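PDB 6DG5: interleukin-2 receptor subunit beta, which serves as a signalling subunit of the receptor for interleukin-2, and probably also takes part in responses to interleukin-15. Local coordinates for residues 98-101 with 102-105; 146-149 with 150-153. One frame throughout, in Å; residues are numbered along the deposited sequence.

Overall arrangement
From the N terminus, the chain first builds the sheet of the N-terminal domain, whose strand 91-99 runs out into contact 1. There residues 98-101 and 102-105 close a short 3-10 turn on the way to strand 111-118, so this contact joins the end of strand 91-99 to the linker between the two domains. Contact 2 closes later, within the fibronectin type-III domain, where residues 146-153 tie strand 140-148 to the loop before strand 157-161. The two follow in series, neither nesting nor crossing. The centres of contact 1 and contact 2 lie about 35 Å apart, on opposite sides of the chain's centre; the nearest atoms of contact 1 and contact 2 are about 21 Å apart.

Contact 1. Residues 98-101 with 102-105; sequences DFHP and FDNL
Residues 100-104 form a 3-10 turn, identified by two successive backbone bonds that each span three residues. Asp103 N donates to His100 O at 3.3 Å. One residue further on, Asn104 N donates to Pro101 O at 3.1 Å. The turn begins just beyond the weakly bonded end of strand 91-99.

Two side-chain pairs line the turn. On one flank the ring of Phe99 reaches forward to Asn104, its CE1 lying 3.6 Å from Asn104 CB; the aromatic and amide planes are inclined by 55°, so they do not stack. On the other, His100 and Asp103 run side by side in the same direction. The carboxylate approaches the root of the histidine rather than its nitrogens, with Asp103 OD2 3.4 Å from His100 CB. With CG beside the backbone N in both His100 and Asp103 (chi1 -64° and -62°), the two side chains leave the backbone in like fashion. Leu105 adds CD2 at 3.8 Å from Pro101 O.

The amide of Asn104 is engaged beyond the turn: its ND2 donates to Ala1 O, while the backbone of Asn104 hydrogen-bonds with that of Tyr12. Phe99 also packs on Cys10 and Tyr12 of strand 8-12 and on Leu79 and Ile81 of strand 79-86. As part of the interdomain linker, the turn thus rests against the N-terminal sheet, whereas the backbone of Leu105 already bonds to Thr194, just ahead of the WSXWS motif in the fibronectin type-III domain.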
loop_
_atom_site.group_PDB
_atom_site.type_symbol
_atom_site.label_atom_id
_atom_site.label_comp_id
_atom_site.label_asym_id
_atom_site.label_seq_id
_atom_site.Cartn_x
_atom_site.Cartn_y
_atom_site.Cartn_z
ATOM N N ASP B 98 -22.144 -17.218 -1.539
ATOM C CA ASP B 98 -20.878 -16.725 -2.053
ATOM C C ASP B 98 -20.191 -15.872 -0.998
ATOM O O ASP B 98 -20.837 -15.283 -0.127
ATOM C CB ASP B 98 -21.092 -15.908 -3.329
ATOM C CG ASP B 98 -21.748 -16.714 -4.432
ATOM O OD1 ASP B 98 -21.396 -17.900 -4.595
ATOM O OD2 ASP B 98 -22.622 -16.163 -5.135
ATOM N N PHE B 99 -18.865 -15.808 -1.085
ATOM C CA PHE B 99 -18.069 -15.120 -0.076
ATOM C C PHE B 99 -16.853 -14.507 -0.748
ATOM O O PHE B 99 -16.007 -15.233 -1.279
ATOM C CB PHE B 99 -17.647 -16.086 1.034
ATOM C CG PHE B 99 -16.683 -15.496 2.023
ATOM C CD1 PHE B 99 -17.118 -14.601 2.987
ATOM C CD2 PHE B 99 -15.342 -15.847 1.998
ATOM C CE1 PHE B 99 -16.232 -14.058 3.899
ATOM C CE2 PHE B 99 -14.453 -15.308 2.908
ATOM C CZ PHE B 99 -14.898 -14.414 3.860
ATOM N N HIS B 100 -16.771 -13.177 -0.724
ATOM C CA HIS B 100 -15.616 -12.470 -1.253
ATOM C C HIS B 100 -14.692 -12.119 -0.099
ATOM O O HIS B 100 -15.065 -11.298 0.755
ATOM C CB HIS B 100 -16.047 -11.212 -2.000
ATOM C CG HIS B 100 -16.866 -11.496 -3.219
ATOM N ND1 HIS B 100 -18.238 -11.627 -3.184
ATOM C CD2 HIS B 100 -16.504 -11.692 -4.509
ATOM C CE1 HIS B 100 -18.687 -11.878 -4.400
ATOM N NE2 HIS B 100 -17.655 -11.922 -5.224
ATOM N N PRO B 101 -13.492 -12.701 -0.028
ATOM C CA PRO B 101 -12.709 -12.611 1.216
ATOM C C PRO B 101 -12.233 -11.208 1.548
ATOM O O PRO B 101 -12.305 -10.800 2.713
ATOM C CB PRO B 101 -11.532 -13.564 0.950
ATOM C CG PRO B 101 -11.990 -14.452 -0.167
ATOM C CD PRO B 101 -12.864 -13.591 -1.016
ATOM N N PHE B 102 -11.740 -10.456 0.569
ATOM C CA PHE B 102 -11.199 -9.136 0.867
ATOM C C PHE B 102 -12.271 -8.059 0.974
ATOM O O PHE B 102 -11.933 -6.892 1.193
ATOM C CB PHE B 102 -10.157 -8.749 -0.183
ATOM C CG PHE B 102 -8.808 -9.351 0.069
ATOM C CD1 PHE B 102 -8.540 -10.660 -0.291
ATOM C CD2 PHE B 102 -7.811 -8.612 0.681
ATOM C CE1 PHE B 102 -7.299 -11.217 -0.056
ATOM C CE2 PHE B 102 -6.568 -9.162 0.918
ATOM C CZ PHE B 102 -6.313 -10.467 0.550
ATOM N N ASP B 103 -13.542 -8.423 0.823
ATOM C CA ASP B 103 -14.651 -7.543 1.164
ATOM C C ASP B 103 -15.206 -7.827 2.554
ATOM O O ASP B 103 -16.091 -7.102 3.014
ATOM C CB ASP B 103 -15.770 -7.664 0.124
ATOM C CG ASP B 103 -15.323 -7.239 -1.263
ATOM O OD1 ASP B 103 -14.459 -6.345 -1.366
ATOM O OD2 ASP B 103 -15.833 -7.801 -2.256
ATOM N N ASN B 104 -14.697 -8.861 3.232
ATOM C CA ASN B 104 -15.127 -9.237 4.577
ATOM C C ASN B 104 -13.879 -9.435 5.442
ATOM O O ASN B 104 -13.588 -10.541 5.900
ATOM C CB ASN B 104 -15.994 -10.497 4.544
ATOM C CG ASN B 104 -17.371 -10.246 3.955
ATOM O OD1 ASN B 104 -17.507 -9.915 2.775
ATOM N ND2 ASN B 104 -18.403 -10.408 4.775
ATOM N N LEU B 105 -13.146 -8.350 5.670
ATOM C CA LEU B 105 -11.884 -8.396 6.394
ATOM C C LEU B 105 -12.091 -8.010 7.851
ATOM O O LEU B 105 -12.709 -6.982 8.147
ATOM C CB LEU B 105 -10.855 -7.467 5.750
ATOM C CG LEU B 105 -10.198 -7.952 4.458
ATOM C CD1 LEU B 105 -9.247 -6.894 3.926
ATOM C CD2 LEU B 105 -9.463 -9.261 4.694
#

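Contact 2. Residues 146-149 with 150-153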
loop_
_atom_site.group_PDB
_atom_site.type_symbol
_atom_site.label_atom_id
_atom_site.label_comp_id
_atom_site.label_asym_id
_atom_site.label_seq_id
_atom_site.Cartn_x
_atom_site.Cartn_y
_atom_site.Cartn_z
ATOM N N ARG B 146 -8.785 5.274 25.686
ATOM C CA ARG B 146 -8.192 5.441 27.006
ATOM C C ARG B 146 -9.303 5.643 28.027
ATOM O O ARG B 146 -10.148 6.527 27.857
ATOM C CB ARG B 146 -7.235 6.634 27.017
ATOM C CG ARG B 146 -6.642 6.960 28.375
ATOM C CD ARG B 146 -6.272 8.435 28.486
ATOM N NE ARG B 146 -7.446 9.282 28.690
ATOM C CZ ARG B 146 -8.015 10.022 27.743
ATOM N NH1 ARG B 146 -7.518 10.033 26.514
ATOM N NH2 ARG B 146 -9.082 10.759 28.026
ATOM N N ARG B 147 -9.304 4.832 29.081
ATOM C CA ARG B 147 -10.312 4.945 30.121
ATOM C C ARG B 147 -9.652 5.051 31.486
ATOM O O ARG B 147 -8.546 4.551 31.705
ATOM C CB ARG B 147 -11.294 3.757 30.107
ATOM C CG ARG B 147 -10.867 2.542 30.921
ATOM C CD ARG B 147 -12.048 1.609 31.146
ATOM N NE ARG B 147 -11.664 0.365 31.807
ATOM C CZ ARG B 147 -12.525 -0.576 32.186
ATOM N NH1 ARG B 147 -13.824 -0.412 31.973
ATOM N NH2 ARG B 147 -12.090 -1.679 32.779
ATOM N N LEU B 148 -10.346 5.726 32.397
ATOM C CA LEU B 148 -9.911 5.816 33.785
ATOM C C LEU B 148 -10.253 4.519 34.509
ATOM O O LEU B 148 -11.271 3.883 34.215
ATOM C CB LEU B 148 -10.591 7.002 34.469
ATOM C CG LEU B 148 -9.745 7.969 35.296
ATOM C CD1 LEU B 148 -8.729 8.664 34.418
ATOM C CD2 LEU B 148 -10.637 8.985 35.987
ATOM N N LEU B 149 -9.397 4.117 35.445
ATOM C CA LEU B 149 -9.650 2.882 36.174
ATOM C C LEU B 149 -10.908 3.011 37.022
ATOM O O LEU B 149 -11.047 3.949 37.813
ATOM C CB LEU B 149 -8.454 2.519 37.061
ATOM C CG LEU B 149 -7.542 1.416 36.518
ATOM C CD1 LEU B 149 -6.818 0.711 37.654
ATOM C CD2 LEU B 149 -8.327 0.419 35.677
ATOM N N GLY B 150 -11.824 2.056 36.852
ATOM C CA GLY B 150 -13.122 2.075 37.479
ATOM C C GLY B 150 -14.232 2.548 36.562
ATOM O O GLY B 150 -15.392 2.164 36.753
ATOM N N HIS B 151 -13.898 3.360 35.563
ATOM C CA HIS B 151 -14.885 3.885 34.634
ATOM C C HIS B 151 -15.172 2.857 33.540
ATOM O O HIS B 151 -14.644 1.743 33.541
ATOM C CB HIS B 151 -14.405 5.210 34.047
ATOM C CG HIS B 151 -14.256 6.303 35.059
ATOM N ND1 HIS B 151 -13.624 6.118 36.269
ATOM C CD2 HIS B 151 -14.650 7.598 35.036
ATOM C CE1 HIS B 151 -13.637 7.251 36.949
ATOM N NE2 HIS B 151 -14.253 8.165 36.223
ATOM N N SER B 152 -16.023 3.233 32.590
ATOM C CA SER B 152 -16.507 2.320 31.566
ATOM C C SER B 152 -15.751 2.510 30.257
ATOM O O SER B 152 -15.206 3.578 29.975
ATOM C CB SER B 152 -18.007 2.523 31.332
ATOM O OG SER B 152 -18.455 1.761 30.226
ATOM N N TRP B 153 -15.729 1.441 29.450
ATOM C CA TRP B 153 -15.112 1.515 28.129
ATOM C C TRP B 153 -15.964 2.312 27.152
ATOM O O TRP B 153 -15.429 2.910 26.212
ATOM C CB TRP B 153 -14.856 0.113 27.577
ATOM C CG TRP B 153 -13.632 -0.550 28.143
ATOM C CD1 TRP B 153 -13.585 -1.704 28.871
ATOM C CD2 TRP B 153 -12.278 -0.094 28.026
ATOM N NE1 TRP B 153 -12.285 -1.996 29.210
ATOM C CE2 TRP B 153 -11.464 -1.023 28.705
ATOM C CE3 TRP B 153 -11.676 1.010 27.414
ATOM C CZ2 TRP B 153 -10.079 -0.882 28.786
ATOM C CZ3 TRP B 153 -10.303 1.147 27.496
ATOM C CH2 TRP B 153 -9.521 0.206 28.176
#
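Arg147, near the end of strand 140-148, lays its side chain across the indole of Trp153 in a cation-pi stack that bridges the base of a beta turn in the fibronectin type-III domain. The guanidinium and indole planes are only 6° apart, and Arg147 CZ stands 3.6 Å from the centroid of the five-membered ring of Trp153. The aliphatic part shares the same face: Arg147 CD is 3.6 Å from the centroid of the six-membered ring of Trp153, a CH-pi contact. A first torsion of 88° places Arg147 CG between its backbone N and carbonyl carbon, and the chain then extends to NE, crossing the indole at about a right angle. The rotation of the guanidinium is probably further restrained by a salt bridge from NH2 to Glu180 OE1 on the adjacent strand 178-187, with which the Arg147 backbone also pairs.

Leu148 opens a type II turn that runs to His151. The turn is closed by His151 N donating to Leu148 O at 3.0 Å. The Leu148 and His151 side chains leave the turn together, and Leu148 CB sits over one face of the imidazole, 3.8 Å from the centroid of the His151 ring. Leu148 CD2 lies 3.6 Å from His151 CE1, over the same ring.

Leu149 and Gly150 are the central residues of the turn. The Leu149 side chain touches Ser178 and Glu180 of strand 178-187. Gly150 has a positive phi of 100°, as expected at the third position of a type II turn, where glycine is common.

Trp153 also touches Gln182 and Pro201, and Pro201 lies two residues past the WSXWS motif. The closest approach within the stack brings Arg147 CZ to 3.3 Å from Trp153 NE1.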